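Local coordinates for protein tapirin (PDB 6N2B) that probably binds cellulose, helping an extremely thermophilic Caldicellulosiruptor bacterium adhere to it, and carries a calcium ion in its beta-helical C-terminal domain, at residues S214-Y219 against T517-I522; S230-Q235 against K251-I256; E448-G453 against E539-S544. One frame throughout, in Å; residues are numbered along the deposited sequence.

How the contacts relate
All three contacts belong to one beta-helical domain. Contacts 1 and 2 are neighbours, with centres about 12 Å apart, and they touch through the 214-219 strip of contact 1, which lies between 517-522 and 230-235; there Phe215 N sits 2.9 Å from Arg233 O, probably hydrogen-bonded. Read in order, 517-522, 214-219, 230-235 and 251-256 are successive layers of one stack, although the first comes from late in the chain. Contact 3 stands apart, its centre about 21 Å from that of contact 1, with nearest atoms about 9 Å apart, and about 25 Å from that of contact 2. It lies towards the calcium site: the Tyr452 side chain is about 9 Å from the ion.

Contact 1: S214-Y219 against T517-I522; sequences SFLPNY and TFNINI
Phe215 and Phe518 lie side by side and point the same way, rim against rim, with CD1 of Phe215 3.9 Å from CD2 of Phe518 and each atom near the plane of the other ring. Such stacking of like residues is a hallmark of the beta-helix, whose successive coils run parallel; here the two coils come from chain segments almost 300 residues apart. Large apolar rings suit these buried places, and Pro217 CD covers one face of the Phe215 ring.

The backbones are joined more sparsely than in a full sheet. Leu216 bonds through its N to Phe518 O at 3.0 Å, while Ile520 N returns only a weak bond to Leu216 O. A water placed to donate to the carbonyl oxygens of both Leu216 and Ile520 bridges the gap, though it has more acceptors nearby than protons to give. At the start of the strip, Ser214 uses its small hydroxyl in place of a backbone acceptor, OG taking the N-H of Phe518 at 3.3 Å.

Asn218 points at the other coil. Its CB rests 3.5 Å from Ile520 O. With CG tucked between the backbone N and the carbonyl carbon (chi1 52°), the amide lies over the two isoleucines: CG meets Ile522 CG2, OD1 reaches Ile520 CB and CG2, both at 3.6 Å, and ND2 comes against Ile522 CG2. The amide nitrogen finds its bond within its own segment: ND2 donates to Tyr219 O at 2.9 Å, coming in from above that carbonyl's plane, 57° out of it.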
ATOM      1  N   SER A 214      -6.025   7.348  -8.427  1.00 27.26           N
ATOM      2  CA  SER A 214      -6.127   5.974  -7.982  1.00 24.74           C
ATOM      3  C   SER A 214      -4.894   5.177  -8.414  1.00 28.85           C
ATOM      4  O   SER A 214      -4.056   5.643  -9.194  1.00 23.96           O
ATOM      5  CB  SER A 214      -7.384   5.330  -8.548  1.00 34.02           C
ATOM      6  OG  SER A 214      -7.112   4.807  -9.843  1.00 38.15           O
ATOM      7  N   PHE A 215      -4.799   3.947  -7.896  1.00 28.15           N
ATOM      8  CA  PHE A 215      -3.670   3.051  -8.166  1.00 22.51           C
ATOM      9  C   PHE A 215      -4.224   1.636  -8.273  1.00 22.35           C
ATOM     10  O   PHE A 215      -4.548   1.010  -7.262  1.00 25.77           O
ATOM     11  CB  PHE A 215      -2.600   3.135  -7.091  1.00 15.07           C
ATOM     12  CG  PHE A 215      -1.548   2.079  -7.215  1.00 21.10           C
ATOM     13  CD1 PHE A 215      -0.867   1.898  -8.405  1.00 23.10           C
ATOM     14  CD2 PHE A 215      -1.232   1.270  -6.143  1.00 17.06           C
ATOM     15  CE1 PHE A 215       0.104   0.931  -8.516  1.00 21.04           C
ATOM     16  CE2 PHE A 215      -0.267   0.298  -6.252  1.00 16.11           C
ATOM     17  CZ  PHE A 215       0.403   0.123  -7.436  1.00 22.23           C
ATOM     18  N   LEU A 216      -4.337   1.136  -9.498  1.00 22.86           N
ATOM     19  CA  LEU A 216      -4.855  -0.206  -9.742  1.00 25.03           C
ATOM     20  C   LEU A 216      -3.762  -1.030 -10.398  1.00 25.73           C
ATOM     21  O   LEU A 216      -3.661  -1.071 -11.636  1.00 24.56           O
ATOM     22  CB  LEU A 216      -6.106  -0.167 -10.610  1.00 27.54           C
ATOM     23  CG  LEU A 216      -7.128   0.868 -10.104  1.00 28.10           C
ATOM     24  CD1 LEU A 216      -7.909   1.542 -11.238  1.00 41.07           C
ATOM     25  CD2 LEU A 216      -8.039   0.243  -9.107  1.00 31.86           C
ATOM     26  N   PRO A 217      -2.941  -1.713  -9.604  1.00 25.02           N
ATOM     27  CA  PRO A 217      -1.849  -2.508 -10.168  1.00 24.94           C
ATOM     28  C   PRO A 217      -2.367  -3.766 -10.840  1.00 32.53           C
ATOM     29  O   PRO A 217      -3.506  -4.205 -10.643  1.00 25.89           O
ATOM     30  CB  PRO A 217      -0.990  -2.855  -8.944  1.00 18.91           C
ATOM     31  CG  PRO A 217      -1.935  -2.892  -7.830  1.00 19.19           C
ATOM     32  CD  PRO A 217      -2.976  -1.809  -8.129  1.00 19.88           C
ATOM     33  N   ASN A 218      -1.492  -4.337 -11.653  1.00 23.51           N
ATOM     34  CA  ASN A 218      -1.765  -5.584 -12.326  1.00 21.52           C
ATOM     35  C   ASN A 218      -1.681  -6.753 -11.352  1.00 24.41           C
ATOM     36  O   ASN A 218      -1.053  -6.682 -10.289  1.00 25.85           O
ATOM     37  CB  ASN A 218      -0.749  -5.794 -13.445  1.00 20.42           C
ATOM     38  CG  ASN A 218       0.672  -5.643 -12.945  1.00 19.64           C
ATOM     39  OD1 ASN A 218       1.114  -4.541 -12.666  1.00 27.65           O
ATOM     40  ND2 ASN A 218       1.379  -6.756 -12.788  1.00 24.56           N
ATOM     41  N   TYR A 219      -2.300  -7.854 -11.753  1.00 26.30           N
ATOM     42  CA  TYR A 219      -2.053  -9.146 -11.126  1.00 31.98           C
ATOM     43  C   TYR A 219      -0.563  -9.468 -11.093  1.00 25.40           C
ATOM     44  O   TYR A 219       0.137  -9.313 -12.097  1.00 28.97           O
ATOM     45  CB  TYR A 219      -2.802 -10.214 -11.916  1.00 33.17           C
ATOM     46  CG  TYR A 219      -2.650 -11.616 -11.403  1.00 33.19           C
ATOM     47  CD1 TYR A 219      -3.343 -12.034 -10.275  1.00 24.15           C
ATOM     48  CD2 TYR A 219      -1.842 -12.534 -12.071  1.00 27.03           C
ATOM     49  CE1 TYR A 219      -3.227 -13.319  -9.816  1.00 33.73           C
ATOM     50  CE2 TYR A 219      -1.719 -13.821 -11.620  1.00 31.10           C
ATOM     51  CZ  TYR A 219      -2.413 -14.217 -10.487  1.00 37.05           C
ATOM     52  OH  TYR A 219      -2.298 -15.510 -10.013  1.00 34.39           O
ATOM     53  N   THR A 517      -7.276   8.440 -12.549  1.00 34.26           N
ATOM     54  CA  THR A 517      -7.272   6.992 -12.488  1.00 29.72           C
ATOM     55  C   THR A 517      -5.970   6.484 -13.098  1.00 32.80           C
ATOM     56  O   THR A 517      -5.390   7.125 -13.979  1.00 48.95           O
ATOM     57  CB  THR A 517      -8.499   6.438 -13.217  1.00 41.77           C
ATOM     58  OG1 THR A 517      -8.833   5.146 -12.694  1.00 53.61           O
ATOM     59  CG2 THR A 517      -8.252   6.361 -14.735  1.00 47.03           C
ATOM     60  N   PHE A 518      -5.482   5.348 -12.603  1.00 41.39           N
ATOM     61  CA  PHE A 518      -4.219   4.805 -13.094  1.00 31.80           C
ATOM     62  C   PHE A 518      -4.232   3.282 -13.063  1.00 32.17           C
ATOM     63  O   PHE A 518      -4.471   2.684 -12.007  1.00 30.45           O
ATOM     64  CB  PHE A 518      -3.024   5.312 -12.278  1.00 21.73           C
ATOM     65  CG  PHE A 518      -1.757   4.631 -12.638  1.00 27.14           C
ATOM     66  CD1 PHE A 518      -1.159   4.869 -13.864  1.00 34.78           C
ATOM     67  CD2 PHE A 518      -1.196   3.699 -11.801  1.00 25.39           C
ATOM     68  CE1 PHE A 518       0.001   4.211 -14.223  1.00 32.85           C
ATOM     69  CE2 PHE A 518      -0.043   3.050 -12.149  1.00 23.87           C
ATOM     70  CZ  PHE A 518       0.557   3.295 -13.362  1.00 28.03           C
ATOM     71  N   ASN A 519      -3.941   2.662 -14.211  1.00 31.29           N
ATOM     72  CA  ASN A 519      -3.842   1.213 -14.340  1.00 25.74           C
ATOM     73  C   ASN A 519      -2.468   0.833 -14.863  1.00 33.08           C
ATOM     74  O   ASN A 519      -2.003   1.408 -15.853  1.00 38.26           O
ATOM     75  CB  ASN A 519      -4.895   0.662 -15.301  1.00 25.50           C
ATOM     76  CG  ASN A 519      -6.286   0.645 -14.702  1.00 40.47           C
ATOM     77  OD1 ASN A 519      -6.770  -0.405 -14.230  1.00 33.86           O
ATOM     78  ND2 ASN A 519      -6.951   1.807 -14.719  1.00 31.09           N
ATOM     79  N   ILE A 520      -1.824  -0.134 -14.216  1.00 31.02           N
ATOM     80  CA  ILE A 520      -0.713  -0.853 -14.828  1.00 24.80           C
ATOM     81  C   ILE A 520      -1.296  -2.081 -15.496  1.00 24.86           C
ATOM     82  O   ILE A 520      -2.063  -2.825 -14.873  1.00 33.95           O
ATOM     83  CB  ILE A 520       0.351  -1.254 -13.791  1.00 25.25           C
ATOM     84  CG1 ILE A 520       0.439  -0.207 -12.705  1.00 25.27           C
ATOM     85  CG2 ILE A 520       1.730  -1.450 -14.441  1.00 13.62           C
ATOM     86  CD1 ILE A 520       1.433  -0.536 -11.671  1.00 31.47           C
ATOM     87  N   ASN A 521      -0.959  -2.284 -16.759  1.00 23.31           N
ATOM     88  CA  ASN A 521      -1.383  -3.462 -17.495  1.00 23.64           C
ATOM     89  C   ASN A 521      -0.162  -4.118 -18.100  1.00 22.79           C
ATOM     90  O   ASN A 521       0.745  -3.431 -18.569  1.00 26.65           O
ATOM     91  CB  ASN A 521      -2.371  -3.116 -18.589  1.00 27.91           C
ATOM     92  CG  ASN A 521      -3.662  -2.560 -18.038  1.00 42.17           C
ATOM     93  OD1 ASN A 521      -4.325  -3.202 -17.218  1.00 42.11           O
ATOM     94  ND2 ASN A 521      -4.032  -1.357 -18.485  1.00 52.15           N
ATOM     95  N   ILE A 522      -0.132  -5.447 -18.083  1.00 26.44           N
ATOM     96  CA  ILE A 522       0.999  -6.179 -18.627  1.00 25.78           C
ATOM     97  C   ILE A 522       0.503  -7.559 -19.010  1.00 30.89           C
ATOM     98  O   ILE A 522      -0.387  -8.116 -18.360  1.00 32.55           O
ATOM     99  CB  ILE A 522       2.166  -6.230 -17.612  1.00 20.47           C
ATOM    100  CG1 ILE A 522       3.317  -7.071 -18.147  1.00 22.54           C
ATOM    101  CG2 ILE A 522       1.690  -6.779 -16.320  1.00 18.10           C
ATOM    102  CD1 ILE A 522       4.561  -7.018 -17.283  1.00 26.08           C
TER
HETATM  103  O   HOH W   1      -4.746  -2.792 -14.014  1.00 24.75           O

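Contact 2: S230-Q235 against K251-I256; sequences SGERIQ and KGPEVI
The side chains of Arg233 and Glu254 run side by side, pointing the same way, with guanidinium and carboxylate planes 46° apart. Glu254 lies at the guanidinium's edge. NE meets OE1 at 2.8 Å from above the carboxylate plane, 38° out of it, forming a salt bridge through a bent hydrogen bond. A bend in the arginine at chi3 (51°) brings NE to the glutamate, whose own chain is extended beyond CG. The other oxygen, OE2, has a long, weak ion pair with Lys275 in the following coil. The Pro253 ring crosses the arginine stem at about a right angle, Pro253 CG to Arg233 CG 4.2 Å.

At the turn before the strands the chains draw together, and Gly252 CA lies 3.7 Å from Glu232 CA. Glycine suits this spot, where a CB would point toward the other coil. Just ahead, Lys251 N bonds nearly straight to Ser230 O at 2.9 Å, while the lysine's ammonium group turns away to the carbonyl oxygens of Ile412 and Phe415.

Beyond the turn the strands pair in parallel, with Ile234 giving its N-H to Glu254 O and its carbonyl to Ile256 N, the latter at 2.8 Å. Ile234 and Val255 point the same way, Ile234 CB to Val255 CG1 at 4.1 Å, and are buried with Leu248 and Cys250; Gln235 and Ile256 take the opposite face. An aliphatic pair stacked on the buried face, a salt bridge between partly exposed side chains, and parallel ladders between residues some twenty apart are typical of the coils of a parallel beta-helix.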
ATOM      1  N   SER A 230      -1.682   6.852  -2.447  1.00 16.50           N
ATOM      2  CA  SER A 230      -2.722   7.130  -3.426  1.00 16.07           C
ATOM      3  C   SER A 230      -3.669   8.196  -2.906  1.00 16.80           C
ATOM      4  O   SER A 230      -4.068   8.173  -1.738  1.00 18.25           O
ATOM      5  CB  SER A 230      -3.538   5.890  -3.767  1.00 25.27           C
ATOM      6  OG  SER A 230      -4.871   6.263  -4.049  1.00 22.67           O
ATOM      7  N   GLY A 231      -4.048   9.113  -3.796  1.00 21.21           N
ATOM      8  CA  GLY A 231      -5.042  10.121  -3.466  1.00 18.91           C
ATOM      9  C   GLY A 231      -6.480   9.648  -3.538  1.00 19.63           C
ATOM     10  O   GLY A 231      -7.340  10.241  -2.886  1.00 19.18           O
ATOM     11  N   GLU A 232      -6.762   8.599  -4.316  1.00 19.65           N
ATOM     12  CA  GLU A 232      -8.096   8.017  -4.407  1.00 19.02           C
ATOM     13  C   GLU A 232      -8.082   6.536  -4.032  1.00 24.67           C
ATOM     14  O   GLU A 232      -7.538   6.173  -2.989  1.00 35.79           O
ATOM     15  CB  GLU A 232      -8.670   8.197  -5.810  1.00 30.87           C
ATOM     16  CG  GLU A 232      -8.787   9.654  -6.257  1.00 32.53           C
ATOM     17  CD  GLU A 232      -9.828  10.438  -5.479  1.00 45.80           C
ATOM     18  OE1 GLU A 232     -10.884   9.863  -5.115  1.00 41.57           O
ATOM     19  OE2 GLU A 232      -9.584  11.639  -5.241  1.00 54.84           O
ATOM     20  N   ARG A 233      -8.667   5.675  -4.865  1.00 26.88           N
ATOM     21  CA  ARG A 233      -8.814   4.258  -4.539  1.00 23.39           C
ATOM     22  C   ARG A 233      -7.549   3.455  -4.847  1.00 28.15           C
ATOM     23  O   ARG A 233      -6.845   3.721  -5.830  1.00 22.65           O
ATOM     24  CB  ARG A 233      -9.974   3.659  -5.329  1.00 22.82           C
ATOM     25  CG  ARG A 233     -11.357   4.078  -4.869  1.00 37.29           C
ATOM     26  CD  ARG A 233     -12.461   3.497  -5.781  1.00 46.79           C
ATOM     27  NE  ARG A 233     -12.360   2.045  -6.009  1.00 49.79           N
ATOM     28  CZ  ARG A 233     -11.796   1.477  -7.085  1.00 65.17           C
ATOM     29  NH1 ARG A 233     -11.768   0.151  -7.199  1.00 47.70           N
ATOM     30  NH2 ARG A 233     -11.254   2.227  -8.053  1.00 45.14           N
ATOM     31  N   ILE A 234      -7.268   2.461  -4.001  1.00 19.12           N
ATOM     32  CA  ILE A 234      -6.322   1.388  -4.314  1.00 18.41           C
ATOM     33  C   ILE A 234      -7.117   0.097  -4.421  1.00 25.88           C
ATOM     34  O   ILE A 234      -7.890  -0.244  -3.516  1.00 24.12           O
ATOM     35  CB  ILE A 234      -5.212   1.245  -3.259  1.00 17.89           C
ATOM     36  CG1 ILE A 234      -4.299   2.473  -3.261  1.00 18.67           C
ATOM     37  CG2 ILE A 234      -4.411  -0.031  -3.496  1.00 11.81           C
ATOM     38  CD1 ILE A 234      -3.290   2.492  -2.129  1.00 14.30           C
ATOM     39  N   GLN A 235      -6.944  -0.608  -5.531  1.00 20.91           N
ATOM     40  CA  GLN A 235      -7.604  -1.884  -5.744  1.00 24.42           C
ATOM     41  C   GLN A 235      -6.623  -2.819  -6.430  1.00 24.52           C
ATOM     42  O   GLN A 235      -6.177  -2.547  -7.552  1.00 23.23           O
ATOM     43  CB  GLN A 235      -8.875  -1.717  -6.573  1.00 24.13           C
ATOM     44  CG  GLN A 235      -9.424  -3.022  -7.121  1.00 36.05           C
ATOM     45  CD  GLN A 235     -10.739  -2.829  -7.870  1.00 53.70           C
ATOM     46  OE1 GLN A 235     -11.811  -3.174  -7.360  1.00 57.11           O
ATOM     47  NE2 GLN A 235     -10.663  -2.278  -9.085  1.00 41.92           N
ATOM     48  N   LYS A 251      -5.498   8.257   0.813  1.00 20.62           N
ATOM     49  CA  LYS A 251      -6.359   9.349   1.230  1.00 21.79           C
ATOM     50  C   LYS A 251      -7.697   9.356   0.496  1.00 26.25           C
ATOM     51  O   LYS A 251      -8.492  10.280   0.690  1.00 25.27           O
ATOM     52  CB  LYS A 251      -5.614  10.669   1.084  1.00 19.26           C
ATOM     53  CG  LYS A 251      -4.481  10.767   2.108  1.00 25.90           C
ATOM     54  CD  LYS A 251      -4.157  12.196   2.514  1.00 36.92           C
ATOM     55  CE  LYS A 251      -5.099  12.764   3.573  1.00 31.84           C
ATOM     56  NZ  LYS A 251      -4.542  14.022   4.178  1.00 25.50           N
ATOM     57  N   GLY A 252      -7.983   8.315  -0.296  1.00 26.49           N
ATOM     58  CA  GLY A 252      -9.275   8.126  -0.922  1.00 24.35           C
ATOM     59  C   GLY A 252     -10.210   7.190  -0.162  1.00 30.58           C
ATOM     60  O   GLY A 252      -9.942   6.777   0.974  1.00 23.34           O
ATOM     61  N   PRO A 253     -11.343   6.845  -0.788  1.00 32.34           N
ATOM     62  CA  PRO A 253     -12.427   6.173  -0.044  1.00 32.07           C
ATOM     63  C   PRO A 253     -12.278   4.665   0.199  1.00 36.25           C
ATOM     64  O   PRO A 253     -12.952   4.151   1.103  1.00 39.01           O
ATOM     65  CB  PRO A 253     -13.671   6.454  -0.910  1.00 33.43           C
ATOM     66  CG  PRO A 253     -13.155   6.786  -2.257  1.00 32.15           C
ATOM     67  CD  PRO A 253     -11.821   7.441  -2.048  1.00 25.58           C
ATOM     68  N   GLU A 254     -11.483   3.925  -0.573  1.00 36.13           N
ATOM     69  CA  GLU A 254     -11.356   2.485  -0.364  1.00 34.24           C
ATOM     70  C   GLU A 254      -9.918   2.064  -0.594  1.00 28.80           C
ATOM     71  O   GLU A 254      -9.184   2.707  -1.347  1.00 27.21           O
ATOM     72  CB  GLU A 254     -12.232   1.615  -1.302  1.00 36.91           C
ATOM     73  CG  GLU A 254     -13.564   2.197  -1.795  1.00 55.98           C
ATOM     74  CD  GLU A 254     -14.267   1.296  -2.833  1.00 59.31           C
ATOM     75  OE1 GLU A 254     -14.258   1.634  -4.045  1.00 57.01           O
ATOM     76  OE2 GLU A 254     -14.814   0.244  -2.431  1.00 57.81           O
ATOM     77  N   VAL A 255      -9.533   0.974   0.070  1.00 28.21           N
ATOM     78  CA  VAL A 255      -8.405   0.143  -0.324  1.00 15.79           C
ATOM     79  C   VAL A 255      -8.947  -1.264  -0.382  1.00 18.84           C
ATOM     80  O   VAL A 255      -9.280  -1.843   0.653  1.00 25.23           O
ATOM     81  CB  VAL A 255      -7.217   0.222   0.641  1.00 20.30           C
ATOM     82  CG1 VAL A 255      -6.108  -0.726   0.167  1.00 19.36           C
ATOM     83  CG2 VAL A 255      -6.688   1.636   0.727  1.00 17.06           C
ATOM     84  N   ILE A 256      -9.063  -1.813  -1.578  1.00 29.44           N
ATOM     85  CA  ILE A 256      -9.680  -3.115  -1.777  1.00 24.87           C
ATOM     86  C   ILE A 256      -8.596  -4.066  -2.241  1.00 24.01           C
ATOM     87  O   ILE A 256      -8.060  -3.918  -3.344  1.00 26.28           O
ATOM     88  CB  ILE A 256     -10.824  -3.056  -2.794  1.00 22.86           C
ATOM     89  CG1 ILE A 256     -11.767  -1.870  -2.491  1.00 31.65           C
ATOM     90  CG2 ILE A 256     -11.532  -4.398  -2.849  1.00 28.21           C
ATOM     91  CD1 ILE A 256     -12.617  -2.000  -1.224  1.00 34.92           C
TER

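Contact 3: E448-G453 against E539-S544; sequences EIVVYG and ESSITS
Tyr452 points the hydroxyl end of its ring at helix 536-546, overlapping Ser541 and Ile542. Its OH lies 2.7 Å from Ser541 OG, a hydrogen bond that either hydroxyl could donate, and the serine oxygen sits at the ring's edge, near its plane. Serine is short enough to let the helix come this close, and its OG, anti to the backbone N (chi1 174°), is turned out to meet the tyrosine. Ile542 comes in obliquely, with CG1 3.5 Å from the phenol oxygen.

The helix, close to the end of the modelled chain, packs nearly parallel to strand 448-453, at an axis angle of 20° and a separation of 9.5 Å. That strand pairs antiparallel with 436-441 and parallel with 478-483 in the calcium-binding part of this beta-helical domain. Two residues before the tyrosine, on the same side of the strand, Val450 places CG2 3.7 Å above one face of the Tyr452 ring, offset toward its rim. The same methyl approaches Ile542 CG1 at 4.2 Å, a buried patch for which branched aliphatic residues are well shaped. Thr545, one turn on, bonds through OG1 to Ser541 O.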
ATOM      1  N   GLU A 448      20.662   6.538 -14.475  1.00 22.23           N
ATOM      2  CA  GLU A 448      19.313   6.857 -14.047  1.00 18.56           C
ATOM      3  C   GLU A 448      18.631   7.673 -15.134  1.00 22.83           C
ATOM      4  O   GLU A 448      19.239   8.565 -15.732  1.00 25.00           O
ATOM      5  CB  GLU A 448      19.328   7.627 -12.718  1.00 21.71           C
ATOM      6  CG  GLU A 448      20.070   6.928 -11.585  1.00 13.16           C
ATOM      7  CD  GLU A 448      19.896   7.638 -10.233  1.00 26.90           C
ATOM      8  OE1 GLU A 448      19.098   8.614 -10.153  1.00 18.13           O
ATOM      9  OE2 GLU A 448      20.566   7.219  -9.247  1.00 24.22           O
ATOM     10  N   ILE A 449      17.381   7.350 -15.424  1.00 19.57           N
ATOM     11  CA  ILE A 449      16.607   8.117 -16.387  1.00 15.36           C
ATOM     12  C   ILE A 449      15.194   8.185 -15.857  1.00 15.41           C
ATOM     13  O   ILE A 449      14.683   7.206 -15.309  1.00 20.40           O
ATOM     14  CB  ILE A 449      16.641   7.515 -17.814  1.00 13.89           C
ATOM     15  CG1 ILE A 449      15.679   8.268 -18.743  1.00 15.19           C
ATOM     16  CG2 ILE A 449      16.321   6.041 -17.826  1.00  8.31           C
ATOM     17  CD1 ILE A 449      16.015   8.125 -20.235  1.00  9.78           C
ATOM     18  N   VAL A 450      14.584   9.357 -15.962  1.00 16.85           N
ATOM     19  CA  VAL A 450      13.165   9.519 -15.681  1.00 19.55           C
ATOM     20  C   VAL A 450      12.455   9.729 -17.010  1.00 23.44           C
ATOM     21  O   VAL A 450      12.928  10.495 -17.861  1.00 21.65           O
ATOM     22  CB  VAL A 450      12.896  10.683 -14.716  1.00 15.94           C
ATOM     23  CG1 VAL A 450      13.622  11.934 -15.180  1.00 16.58           C
ATOM     24  CG2 VAL A 450      11.412  10.919 -14.615  1.00 14.60           C
ATOM     25  N   VAL A 451      11.346   9.023 -17.202  1.00 17.51           N
ATOM     26  CA  VAL A 451      10.584   9.084 -18.441  1.00 17.27           C
ATOM     27  C   VAL A 451       9.236   9.740 -18.149  1.00 15.08           C
ATOM     28  O   VAL A 451       8.479   9.270 -17.293  1.00 12.57           O
ATOM     29  CB  VAL A 451      10.435   7.684 -19.054  1.00 15.85           C
ATOM     30  CG1 VAL A 451       9.498   7.707 -20.261  1.00 12.42           C
ATOM     31  CG2 VAL A 451      11.830   7.167 -19.445  1.00 11.77           C
ATOM     32  N   TYR A 452       8.940  10.832 -18.846  1.00 16.43           N
ATOM     33  CA  TYR A 452       7.671  11.534 -18.697  1.00 18.05           C
ATOM     34  C   TYR A 452       6.745  11.165 -19.847  1.00 17.49           C
ATOM     35  O   TYR A 452       7.148  11.216 -21.011  1.00 18.33           O
ATOM     36  CB  TYR A 452       7.872  13.044 -18.660  1.00 18.39           C
ATOM     37  CG  TYR A 452       8.718  13.512 -17.506  1.00 27.82           C
ATOM     38  CD1 TYR A 452       8.155  13.746 -16.259  1.00 19.82           C
ATOM     39  CD2 TYR A 452      10.095  13.721 -17.660  1.00 27.59           C
ATOM     40  CE1 TYR A 452       8.937  14.184 -15.197  1.00 21.28           C
ATOM     41  CE2 TYR A 452      10.885  14.157 -16.596  1.00 18.17           C
ATOM     42  CZ  TYR A 452      10.295  14.390 -15.372  1.00 20.81           C
ATOM     43  OH  TYR A 452      11.056  14.823 -14.313  1.00 24.71           O
ATOM     44  N   GLY A 453       5.513  10.790 -19.517  1.00 18.38           N
ATOM     45  CA  GLY A 453       4.525  10.469 -20.527  1.00 21.84           C
ATOM     46  C   GLY A 453       3.195  11.132 -20.246  1.00 24.54           C
ATOM     47  O   GLY A 453       2.449  10.675 -19.378  1.00 20.94           O
ATOM     48  N   GLU A 539      15.863  14.036  -9.236  1.00 20.61           N
ATOM     49  CA  GLU A 539      14.967  14.780  -8.352  1.00 22.87           C
ATOM     50  C   GLU A 539      14.735  16.190  -8.872  1.00 28.27           C
ATOM     51  O   GLU A 539      13.598  16.679  -8.901  1.00 23.78           O
ATOM     52  CB  GLU A 539      15.524  14.849  -6.936  1.00 21.33           C
ATOM     53  CG  GLU A 539      15.429  13.592  -6.127  1.00 31.72           C
ATOM     54  CD  GLU A 539      15.792  13.815  -4.645  1.00 49.06           C
ATOM     55  OE1 GLU A 539      15.919  15.003  -4.230  1.00 35.99           O
ATOM     56  OE2 GLU A 539      15.945  12.800  -3.905  1.00 36.68           O
ATOM     57  N   SER A 540      15.816  16.870  -9.268  1.00 29.94           N
ATOM     58  CA  SER A 540      15.693  18.215  -9.817  1.00 27.85           C
ATOM     59  C   SER A 540      14.768  18.227 -11.027  1.00 26.31           C
ATOM     60  O   SER A 540      13.944  19.134 -11.178  1.00 30.31           O
ATOM     61  CB  SER A 540      17.077  18.764 -10.178  1.00 27.21           C
ATOM     62  OG  SER A 540      16.991  20.090 -10.684  1.00 49.17           O
ATOM     63  N   SER A 541      14.871  17.215 -11.888  1.00 21.89           N
ATOM     64  CA  SER A 541      13.975  17.147 -13.035  1.00 25.60           C
ATOM     65  C   SER A 541      12.517  16.992 -12.601  1.00 23.68           C
ATOM     66  O   SER A 541      11.626  17.660 -13.138  1.00 17.95           O
ATOM     67  CB  SER A 541      14.392  15.998 -13.946  1.00 19.02           C
ATOM     68  OG  SER A 541      13.429  15.856 -14.972  1.00 28.15           O
ATOM     69  N   ILE A 542      12.257  16.109 -11.631  1.00 21.74           N
ATOM     70  CA  ILE A 542      10.888  15.881 -11.170  1.00 24.61           C
ATOM     71  C   ILE A 542      10.377  17.090 -10.392  1.00 23.16           C
ATOM     72  O   ILE A 542       9.225  17.510 -10.561  1.00 20.81           O
ATOM     73  CB  ILE A 542      10.816  14.593 -10.320  1.00 26.62           C
ATOM     74  CG1 ILE A 542      11.162  13.367 -11.172  1.00 25.29           C
ATOM     75  CG2 ILE A 542       9.436  14.451  -9.617  1.00 19.87           C
ATOM     76  CD1 ILE A 542      11.395  12.112 -10.372  1.00 15.40           C
ATOM     77  N   THR A 543      11.209  17.642  -9.503  1.00 17.58           N
ATOM     78  CA  THR A 543      10.797  18.818  -8.748  1.00 21.34           C
ATOM     79  C   THR A 543      10.431  19.949  -9.695  1.00 23.95           C
ATOM     80  O   THR A 543       9.394  20.604  -9.531  1.00 24.02           O
ATOM     81  CB  THR A 543      11.908  19.258  -7.784  1.00 25.73           C
ATOM     82  OG1 THR A 543      12.199  18.211  -6.852  1.00 19.34           O
ATOM     83  CG2 THR A 543      11.479  20.474  -7.006  1.00 20.87           C
ATOM     84  N   SER A 544      11.254  20.160 -10.722  1.00 25.31           N
ATOM     85  CA  SER A 544      10.956  21.186 -11.712  1.00 22.50           C
ATOM     86  C   SER A 544       9.667  20.866 -12.465  1.00 21.82           C
ATOM     87  O   SER A 544       8.786  21.719 -12.590  1.00 17.52           O
ATOM     88  CB  SER A 544      12.142  21.323 -12.657  1.00 16.43           C
ATOM     89  OG  SER A 544      11.747  21.905 -13.878  1.00 49.85           O
TER